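Local coordinates for TarM (Staphylococcus aureus subsp. aureus 21178, PDB 4X7R), which belongs to the group 1 glycosyltransferases of the GT-B clan, pairing two domains built on parallel sheets with a long antiparallel sheet, at residues E433-K436 / N437-I441; T191-L194 / V195-K198; S265-Y268 / I269-A273; K477-T480 / E481-L484. The protein carries 1 engineered substitution. All blocks are in the same frame, centred on the assembly; numbering follows the deposited sequence.

Interaction 1: E433-K436 / N437-I441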
loop_
_atom_site.group_PDB
_atom_site.type_symbol
_atom_site.label_atom_id
_atom_site.label_comp_id
_atom_site.label_asym_id
_atom_site.label_seq_id
_atom_site.Cartn_x
_atom_site.Cartn_y
_atom_site.Cartn_z
ATOM N N GLU A 433 -11.148 13.500 -22.245
ATOM C CA GLU A 433 -11.956 13.808 -23.424
ATOM C C GLU A 433 -10.929 14.120 -24.497
ATOM O O GLU A 433 -10.290 15.180 -24.464
ATOM C CB GLU A 433 -12.916 14.983 -23.169
ATOM C CG GLU A 433 -13.980 14.652 -22.126
ATOM C CD GLU A 433 -15.167 15.591 -21.991
ATOM O OE1 GLU A 433 -14.975 16.825 -22.093
ATOM O OE2 GLU A 433 -16.281 15.090 -21.716
ATOM N N ASP A 434 -10.665 13.120 -25.350
ATOM C CA ASP A 434 -9.654 13.160 -26.400
ATOM C C ASP A 434 -9.719 14.425 -27.210
ATOM O O ASP A 434 -10.794 14.792 -27.676
ATOM C CB ASP A 434 -9.732 11.934 -27.331
ATOM C CG ASP A 434 -8.604 11.912 -28.342
ATOM O OD1 ASP A 434 -7.462 11.616 -27.948
ATOM O OD2 ASP A 434 -8.852 12.250 -29.514
ATOM N N ASN A 435 -8.561 15.108 -27.330
ATOM C CA ASN A 435 -8.362 16.354 -28.066
ATOM C C ASN A 435 -9.154 17.543 -27.465
ATOM O O ASN A 435 -9.295 18.579 -28.110
ATOM C CB ASN A 435 -8.632 16.130 -29.565
ATOM C CG ASN A 435 -8.004 17.122 -30.496
ATOM O OD1 ASN A 435 -6.897 17.629 -30.270
ATOM N ND2 ASN A 435 -8.707 17.395 -31.580
ATOM N N LYS A 436 -9.615 17.412 -26.203
ATOM C CA LYS A 436 -10.346 18.477 -25.507
ATOM C C LYS A 436 -9.689 18.794 -24.155
ATOM O O LYS A 436 -9.467 19.960 -23.851
ATOM C CB LYS A 436 -11.841 18.135 -25.365
ATOM C CG LYS A 436 -12.641 19.192 -24.604
ATOM C CD LYS A 436 -14.128 18.897 -24.578
ATOM C CE LYS A 436 -14.881 19.890 -23.727
ATOM N NZ LYS A 436 -16.329 19.558 -23.665
ATOM N N ASN A 437 -9.332 17.762 -23.366
ATOM C CA ASN A 437 -8.680 17.980 -22.073
ATOM C C ASN A 437 -7.410 17.122 -21.901
ATOM O O ASN A 437 -6.792 17.108 -20.836
ATOM C CB ASN A 437 -9.693 17.783 -20.942
ATOM C CG ASN A 437 -10.149 16.367 -20.709
ATOM O OD1 ASN A 437 -9.458 15.401 -21.034
ATOM N ND2 ASN A 437 -11.270 16.212 -20.021
ATOM N N GLY A 438 -7.044 16.432 -22.978
ATOM C CA GLY A 438 -5.896 15.533 -23.059
ATOM C C GLY A 438 -6.020 14.604 -24.253
ATOM O O GLY A 438 -6.848 14.831 -25.148
ATOM N N TYR A 439 -5.201 13.536 -24.266
ATOM C CA TYR A 439 -5.219 12.562 -25.354
ATOM C C TYR A 439 -5.309 11.131 -24.865
ATOM O O TYR A 439 -4.607 10.747 -23.913
ATOM C CB TYR A 439 -3.990 12.721 -26.271
ATOM C CG TYR A 439 -3.941 14.011 -27.065
ATOM C CD1 TYR A 439 -4.880 14.281 -28.059
ATOM C CD2 TYR A 439 -2.903 14.923 -26.885
ATOM C CE1 TYR A 439 -4.823 15.459 -28.810
ATOM C CE2 TYR A 439 -2.818 16.088 -27.653
ATOM C CZ TYR A 439 -3.790 16.360 -28.601
ATOM O OH TYR A 439 -3.713 17.524 -29.330
ATOM N N LEU A 440 -6.182 10.345 -25.529
ATOM C CA LEU A 440 -6.369 8.909 -25.326
ATOM C C LEU A 440 -5.658 8.231 -26.478
ATOM O O LEU A 440 -6.038 8.404 -27.646
ATOM C CB LEU A 440 -7.854 8.514 -25.314
ATOM C CG LEU A 440 -8.606 8.798 -24.024
ATOM C CD1 LEU A 440 -10.101 8.606 -24.222
ATOM C CD2 LEU A 440 -8.067 7.942 -22.859
ATOM N N ILE A 441 -4.575 7.523 -26.161
ATOM C CA ILE A 441 -3.743 6.851 -27.165
ATOM C C ILE A 441 -4.102 5.374 -27.263
ATOM O O ILE A 441 -4.292 4.714 -26.241
ATOM C CB ILE A 441 -2.228 7.070 -26.837
ATOM C CG1 ILE A 441 -1.855 8.567 -26.689
ATOM C CG2 ILE A 441 -1.277 6.318 -27.787
ATOM C CD1 ILE A 441 -2.248 9.510 -27.839
HETATM O O HOH W 1 -13.176 18.128 -20.630
HETATM O O HOH W 2 -5.161 10.600 -29.344
#
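Asn437 holds CG between its own backbone N and carbonyl carbon (chi1 70°), which turns the amide back toward Glu433, while Asp434, with CG opposite its N (chi1 -175°), directs its carboxylate at Leu440. Asn437 OD1 takes Glu433 N at 2.8 Å, the donor standing well above the carbonyl plane. In return Asn437 N reaches Glu433 O at 3.0 Å, an oxygen that Lys436 N also uses, so two donors pin it inside the turn. The Asn437 amide is fixed from its other end as well: ND2 donates to Phe431 O and to a water that bonds Glu433 OE1. Asp434 OD1 receives Leu440 N at 3.0 Å on its anti lone pair, and a second water links it to Leu440 O. Between these two grips Asn435 N donates to Gly438 O at 2.8 Å. The Asn435 amide runs alongside the Tyr439 ring, planes 20° apart, with a weak bond from Tyr439 OH to Asn435 OD1 at 3.3 Å. The turn leads from helix 428-431 into strand 438-441, an outer strand of the six-stranded parallel sheet beside 419-422; Tyr439 meets Phe466 of helix 460-477 edge-to-face, and Leu440 lies on Pro428.

Interaction 2: T191-L194 / V195-K198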
loop_
_atom_site.group_PDB
_atom_site.type_symbol
_atom_site.label_atom_id
_atom_site.label_comp_id
_atom_site.label_asym_id
_atom_site.label_seq_id
_atom_site.Cartn_x
_atom_site.Cartn_y
_atom_site.Cartn_z
ATOM N N THR A 191 -1.502 -20.269 16.842
ATOM C CA THR A 191 -1.145 -19.027 17.500
ATOM C C THR A 191 -1.760 -19.005 18.901
ATOM O O THR A 191 -2.970 -19.214 19.050
ATOM C CB THR A 191 -1.650 -17.825 16.659
ATOM O OG1 THR A 191 -0.980 -17.842 15.405
ATOM C CG2 THR A 191 -1.431 -16.455 17.365
ATOM N N TYR A 192 -0.943 -18.660 19.898
ATOM C CA TYR A 192 -1.392 -18.569 21.289
ATOM C C TYR A 192 -1.290 -17.137 21.753
ATOM O O TYR A 192 -0.213 -16.539 21.733
ATOM C CB TYR A 192 -0.575 -19.494 22.214
ATOM C CG TYR A 192 -1.032 -19.526 23.661
ATOM C CD1 TYR A 192 -2.382 -19.666 23.986
ATOM C CD2 TYR A 192 -0.109 -19.491 24.704
ATOM C CE1 TYR A 192 -2.807 -19.694 25.312
ATOM C CE2 TYR A 192 -0.520 -19.574 26.037
ATOM C CZ TYR A 192 -1.874 -19.639 26.337
ATOM O OH TYR A 192 -2.293 -19.753 27.643
ATOM N N VAL A 193 -2.409 -16.607 22.195
ATOM C CA VAL A 193 -2.474 -15.270 22.741
ATOM C C VAL A 193 -2.407 -15.475 24.251
ATOM O O VAL A 193 -3.393 -15.866 24.888
ATOM C CB VAL A 193 -3.721 -14.476 22.251
ATOM C CG1 VAL A 193 -3.745 -13.068 22.840
ATOM C CG2 VAL A 193 -3.763 -14.412 20.728
ATOM N N LEU A 194 -1.199 -15.288 24.795
ATOM C CA LEU A 194 -0.871 -15.468 26.219
ATOM C C LEU A 194 -1.734 -14.626 27.107
ATOM O O LEU A 194 -2.173 -15.131 28.127
ATOM C CB LEU A 194 0.609 -15.168 26.484
ATOM C CG LEU A 194 1.616 -16.215 26.021
ATOM C CD1 LEU A 194 1.910 -16.124 24.516
ATOM C CD2 LEU A 194 2.899 -16.037 26.749
ATOM N N VAL A 195 -2.038 -13.366 26.688
ATOM C CA VAL A 195 -2.840 -12.396 27.457
ATOM C C VAL A 195 -4.267 -12.792 27.800
ATOM O O VAL A 195 -4.718 -12.440 28.885
ATOM C CB VAL A 195 -2.694 -10.919 27.015
ATOM C CG1 VAL A 195 -1.251 -10.488 27.126
ATOM C CG2 VAL A 195 -3.222 -10.670 25.599
ATOM N N ASN A 196 -4.968 -13.533 26.928
ATOM C CA ASN A 196 -6.332 -13.990 27.231
ATOM C C ASN A 196 -6.441 -15.524 27.281
ATOM O O ASN A 196 -7.553 -16.049 27.363
ATOM C CB ASN A 196 -7.359 -13.378 26.257
ATOM C CG ASN A 196 -7.175 -13.701 24.795
ATOM O OD1 ASN A 196 -6.271 -14.434 24.394
ATOM N ND2 ASN A 196 -8.047 -13.153 23.954
ATOM N N LYS A 197 -5.293 -16.241 27.206
ATOM C CA LYS A 197 -5.233 -17.704 27.209
ATOM C C LYS A 197 -6.052 -18.333 26.066
ATOM O O LYS A 197 -6.635 -19.410 26.235
ATOM C CB LYS A 197 -5.626 -18.329 28.579
ATOM C CG LYS A 197 -4.895 -17.828 29.838
ATOM C CD LYS A 197 -4.900 -18.905 30.992
ATOM C CE LYS A 197 -6.276 -19.323 31.532
ATOM N NZ LYS A 197 -6.194 -20.170 32.775
ATOM N N LYS A 198 -6.065 -17.690 24.894
ATOM C CA LYS A 198 -6.794 -18.226 23.752
ATOM C C LYS A 198 -5.853 -18.660 22.658
ATOM O O LYS A 198 -4.896 -17.954 22.337
ATOM C CB LYS A 198 -7.840 -17.227 23.225
ATOM C CG LYS A 198 -9.084 -17.157 24.106
ATOM C CD LYS A 198 -10.074 -16.102 23.647
ATOM C CE LYS A 198 -11.308 -16.060 24.522
ATOM N NZ LYS A 198 -11.025 -15.618 25.920
#
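A beta-hairpin closed by a G1 beta bulge joins strand 187-193 to strand 198-200, the last two strands of the ten-stranded antiparallel sheet. Val193 and Lys198 form its hydrogen-bonded pair: Val193 N donates to Lys198 O at 2.8 Å, almost straight, and Lys198 N answers to Val193 O at 3.2 Å. Two residues, Lys197 and Lys198, stand opposite the single Val193, and the bulge is made possible by the positive phi of Lys197 (57°). Inside the loop the bonds are slacker. Asn196 N reaches Val193 O weakly, as does Lys197 N to Leu194 O, and the Asn196 side chain folds inward until its OD1 lies 3.3 Å from Val193 CG1 and accepts a weak bond from Lys198 N. Over that methyl, Val195 CG2 closes in at 3.7 Å. Tyr192 sends its CG anti to the backbone N (chi1 -176°), laying the ring beside Lys197, both side chains running the same way; CE1 is 3.6 Å from Lys197 C and OH 3.7 Å from Lys197 CB. Val193 also packs on Leu206 and Phe73, and Asn196 on Phe73 and Tyr209, of the flanking helices. The firmer backbone bonds of this stretch are those of the Val193-Lys198 pair, while the turn relies on weak bonds supplemented by apolar contact, with the tyrosine ring lying against the backbone of Lys197.

Interaction 3: S265-Y268 / I269-A273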
loop_
_atom_site.group_PDB
_atom_site.type_symbol
_atom_site.label_atom_id
_atom_site.label_comp_id
_atom_site.label_asym_id
_atom_site.label_seq_id
_atom_site.Cartn_x
_atom_site.Cartn_y
_atom_site.Cartn_z
ATOM N N SER A 265 -7.706 -13.362 -5.844
ATOM C CA SER A 265 -8.328 -12.628 -4.723
ATOM C C SER A 265 -9.606 -11.931 -5.146
ATOM O O SER A 265 -10.653 -12.178 -4.553
ATOM C CB SER A 265 -7.368 -11.607 -4.124
ATOM O OG SER A 265 -6.161 -12.208 -3.693
ATOM N N GLU A 266 -9.531 -11.117 -6.225
ATOM C CA GLU A 266 -10.676 -10.382 -6.787
ATOM C C GLU A 266 -11.781 -11.310 -7.248
ATOM O O GLU A 266 -12.945 -10.989 -7.037
ATOM C CB GLU A 266 -10.241 -9.410 -7.901
ATOM C CG GLU A 266 -9.494 -8.189 -7.366
ATOM C CD GLU A 266 -8.051 -8.380 -6.919
ATOM O OE1 GLU A 266 -7.506 -9.490 -7.094
ATOM O OE2 GLU A 266 -7.448 -7.407 -6.415
ATOM N N LYS A 267 -11.432 -12.496 -7.776
ATOM C CA LYS A 267 -12.431 -13.479 -8.253
ATOM C C LYS A 267 -13.285 -13.998 -7.094
ATOM O O LYS A 267 -14.507 -14.148 -7.230
ATOM C CB LYS A 267 -11.748 -14.633 -8.992
ATOM C CG LYS A 267 -12.699 -15.702 -9.541
ATOM C CD LYS A 267 -11.969 -16.645 -10.489
ATOM C CE LYS A 267 -12.738 -17.924 -10.710
ATOM N NZ LYS A 267 -12.493 -18.923 -9.631
ATOM N N TYR A 268 -12.628 -14.252 -5.951
ATOM C CA TYR A 268 -13.285 -14.701 -4.727
ATOM C C TYR A 268 -14.232 -13.624 -4.153
ATOM O O TYR A 268 -15.326 -13.944 -3.700
ATOM C CB TYR A 268 -12.232 -15.158 -3.701
ATOM C CG TYR A 268 -12.835 -15.791 -2.470
ATOM C CD1 TYR A 268 -13.396 -17.066 -2.519
ATOM C CD2 TYR A 268 -12.840 -15.120 -1.252
ATOM C CE1 TYR A 268 -13.957 -17.650 -1.385
ATOM C CE2 TYR A 268 -13.385 -15.699 -0.110
ATOM C CZ TYR A 268 -13.944 -16.963 -0.180
ATOM O OH TYR A 268 -14.496 -17.514 0.950
ATOM N N ILE A 269 -13.825 -12.357 -4.192
ATOM C CA ILE A 269 -14.654 -11.243 -3.742
ATOM C C ILE A 269 -15.926 -11.163 -4.619
ATOM O O ILE A 269 -17.042 -11.223 -4.090
ATOM C CB ILE A 269 -13.852 -9.910 -3.714
ATOM C CG1 ILE A 269 -12.626 -10.018 -2.749
ATOM C CG2 ILE A 269 -14.752 -8.713 -3.317
ATOM C CD1 ILE A 269 -11.637 -8.896 -2.876
ATOM N N ILE A 270 -15.746 -11.065 -5.945
ATOM C CA ILE A 270 -16.827 -10.976 -6.933
ATOM C C ILE A 270 -17.819 -12.130 -6.819
ATOM O O ILE A 270 -19.026 -11.889 -6.760
ATOM C CB ILE A 270 -16.269 -10.867 -8.375
ATOM C CG1 ILE A 270 -15.454 -9.577 -8.569
ATOM C CG2 ILE A 270 -17.397 -10.997 -9.409
ATOM C CD1 ILE A 270 -14.564 -9.597 -9.920
ATOM N N GLU A 271 -17.316 -13.370 -6.782
ATOM C CA GLU A 271 -18.160 -14.560 -6.668
ATOM C C GLU A 271 -19.001 -14.619 -5.404
ATOM O O GLU A 271 -20.083 -15.213 -5.418
ATOM C CB GLU A 271 -17.333 -15.824 -6.860
ATOM C CG GLU A 271 -17.000 -16.037 -8.329
ATOM C CD GLU A 271 -16.068 -17.189 -8.655
ATOM O OE1 GLU A 271 -15.291 -17.608 -7.768
ATOM O OE2 GLU A 271 -16.094 -17.648 -9.821
ATOM N N ASN A 272 -18.544 -13.945 -4.344
ATOM C CA ASN A 272 -19.229 -13.866 -3.052
ATOM C C ASN A 272 -20.019 -12.566 -2.803
ATOM O O ASN A 272 -20.508 -12.364 -1.688
ATOM C CB ASN A 272 -18.220 -14.145 -1.929
ATOM C CG ASN A 272 -17.901 -15.608 -1.889
ATOM O OD1 ASN A 272 -18.779 -16.444 -1.697
ATOM N ND2 ASN A 272 -16.693 -15.960 -2.253
ATOM N N ALA A 273 -20.171 -11.705 -3.846
ATOM C CA ALA A 273 -20.856 -10.399 -3.752
ATOM C C ALA A 273 -22.271 -10.496 -3.217
ATOM O O ALA A 273 -22.680 -9.665 -2.402
ATOM C CB ALA A 273 -20.852 -9.699 -5.105
#
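The chain from Ser265 to Glu271 is regular alpha-helix, its amides bonding four residues back: Ile269 N to Ser265 O, Ile270 N to Glu266 O at 3.0 Å and nearly straight (178°), and Glu271 N to Lys267 O at 2.9 Å. This is the end of helix 264-271, the crossover helix of a Rossmann-like beta-alpha-beta unit between strands 243-247 and 278-281. Ile269 and Ile270 turn to the buried side, where Ile269 packs on Val279 and Phe231, and Ile270 on Ile248 and Phe294. On another flank the lysine bends at its last torsion, and the salt bridge from Lys267 NZ to Glu271 OE1 is a long one at 3.6 Å. The aliphatic Lys267 CE lies 3.5 Å from Glu271 OE2. Glu266, nearer the start of helix 264-271, has its side chain about 5 Å from the bound 3YW. Asn272 is where the helical backbone gives out, and its amide N has only weak bonds, to Tyr268 O and Ile269 O. Its side chain makes up for this: ND2 donates to Tyr268 O at 2.8 Å. With CG opposite its backbone N (chi1 -173°), Tyr268 lays its ring beside Asn272, and the same ND2 stands 3.3 Å above one ring face, offset toward the rim near CE1.

Interaction 4: K477-T480 / E481-L484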
loop_
_atom_site.group_PDB
_atom_site.type_symbol
_atom_site.label_atom_id
_atom_site.label_comp_id
_atom_site.label_asym_id
_atom_site.label_seq_id
_atom_site.Cartn_x
_atom_site.Cartn_y
_atom_site.Cartn_z
ATOM N N LYS A 477 -17.623 15.898 -12.815
ATOM C CA LYS A 477 -18.009 14.505 -12.782
ATOM C C LYS A 477 -17.689 13.709 -11.530
ATOM O O LYS A 477 -18.201 12.592 -11.394
ATOM C CB LYS A 477 -17.526 13.804 -14.065
ATOM C CG LYS A 477 -18.119 14.440 -15.341
ATOM C CD LYS A 477 -17.608 13.746 -16.600
ATOM C CE LYS A 477 -18.398 14.081 -17.848
ATOM N NZ LYS A 477 -18.281 15.516 -18.212
ATOM N N TYR A 478 -16.882 14.266 -10.600
ATOM C CA TYR A 478 -16.495 13.550 -9.388
ATOM C C TYR A 478 -16.808 14.319 -8.091
ATOM O O TYR A 478 -15.972 14.387 -7.174
ATOM C CB TYR A 478 -15.010 13.156 -9.471
ATOM C CG TYR A 478 -14.713 12.258 -10.637
ATOM C CD1 TYR A 478 -14.918 10.886 -10.549
ATOM C CD2 TYR A 478 -14.371 12.788 -11.880
ATOM C CE1 TYR A 478 -14.741 10.054 -11.653
ATOM C CE2 TYR A 478 -14.150 11.959 -12.981
ATOM C CZ TYR A 478 -14.302 10.590 -12.848
ATOM O OH TYR A 478 -14.125 9.776 -13.928
ATOM N N SER A 479 -18.026 14.873 -7.993
ATOM C CA SER A 479 -18.398 15.630 -6.797
ATOM C C SER A 479 -18.398 14.736 -5.556
ATOM O O SER A 479 -18.839 13.594 -5.615
ATOM C CB SER A 479 -19.744 16.326 -6.980
ATOM O OG SER A 479 -20.822 15.429 -6.798
ATOM N N THR A 480 -17.881 15.262 -4.454
ATOM C CA THR A 480 -17.811 14.594 -3.151
ATOM C C THR A 480 -19.232 14.227 -2.707
ATOM O O THR A 480 -19.441 13.140 -2.154
ATOM C CB THR A 480 -17.155 15.555 -2.159
ATOM O OG1 THR A 480 -15.801 15.717 -2.577
ATOM C CG2 THR A 480 -17.186 15.047 -0.743
ATOM N N GLU A 481 -20.213 15.123 -3.024
ATOM C CA GLU A 481 -21.626 14.946 -2.663
ATOM C C GLU A 481 -22.229 13.726 -3.303
ATOM O O GLU A 481 -22.850 12.938 -2.591
ATOM C CB GLU A 481 -22.489 16.186 -2.991
ATOM C CG GLU A 481 -22.128 17.428 -2.196
ATOM C CD GLU A 481 -21.108 18.361 -2.828
ATOM O OE1 GLU A 481 -20.390 17.951 -3.773
ATOM O OE2 GLU A 481 -21.049 19.530 -2.383
ATOM N N SER A 482 -22.039 13.547 -4.624
ATOM C CA SER A 482 -22.619 12.398 -5.310
ATOM C C SER A 482 -21.990 11.073 -4.816
ATOM O O SER A 482 -22.702 10.081 -4.690
ATOM C CB SER A 482 -22.470 12.523 -6.818
ATOM O OG SER A 482 -21.097 12.598 -7.170
ATOM N N ILE A 483 -20.663 11.066 -4.568
ATOM C CA ILE A 483 -19.912 9.890 -4.117
ATOM C C ILE A 483 -20.350 9.501 -2.726
ATOM O O ILE A 483 -20.690 8.343 -2.499
ATOM C CB ILE A 483 -18.371 10.041 -4.313
ATOM C CG1 ILE A 483 -18.048 10.115 -5.831
ATOM C CG2 ILE A 483 -17.622 8.861 -3.660
ATOM C CD1 ILE A 483 -16.683 10.749 -6.215
ATOM N N LEU A 484 -20.421 10.485 -1.807
ATOM C CA LEU A 484 -20.901 10.256 -0.448
ATOM C C LEU A 484 -22.358 9.771 -0.454
ATOM O O LEU A 484 -22.673 8.846 0.259
ATOM C CB LEU A 484 -20.771 11.541 0.361
ATOM C CG LEU A 484 -21.299 11.523 1.765
ATOM C CD1 LEU A 484 -20.440 10.566 2.697
ATOM C CD2 LEU A 484 -21.389 12.928 2.291
#
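Ser479, at the N-cap position of helix 480-492, donates from OG to Ser482 OG at 2.9 Å, and both hydroxyls are brought together by first torsions that set each oxygen between its own backbone N and carbonyl carbon (79° and 60°). Backbone bonds lie next to it: Ile483 N to Ser479 O at 3.3 Å, and Leu484 N to Thr480 O at 2.9 Å, the opening bonds of the helix. Glu481, its chain bent at chi2, curls back so that OE1 comes 3.7 Å from Ser479 CB; a negative charge beside the first turn probably interacts favourably with the helix dipole. Ile483 extends CD1 over the loop, 3.8 Å from Tyr478 O and 4.4 Å from Tyr478 CB. Farther out, Tyr478, the first residue past helix 460-477, is buried against Val306, Gln405 and Phe431, and Ile483 meets Phe305. Thr480 and Leu484 instead touch Glu28 and Phe29 of helix 17-31, so the start of this helix already touches the N-terminal half of the chain. Such a kink between two C-terminal helices, with the last one crossing back to the N-terminal domain, is a hallmark of the GT-B fold.

In the fold
All four are local contacts at the ends of regular elements, each partly buried, but in different parts of the molecule. Interactions 1 and 4 share the C-terminal half: their centres are 23 Å apart, Glu433 and Lys477 touch in simple packing, and both lean on helices 428-431 and 460-477. Interaction 3 lies on a helix packed against the N-terminal parallel sheet and comes nearest to 3YW, whereas interaction 2 sits in the antiparallel sheet, its centre about 58 Å from that of interaction 1. Chemistry follows place: side-chain oxygens and waters knit the turn of interaction 1, backbone pairing the hairpin of interaction 2, an asparagine the helix end of interaction 3, and paired serines the helix start of interaction 4.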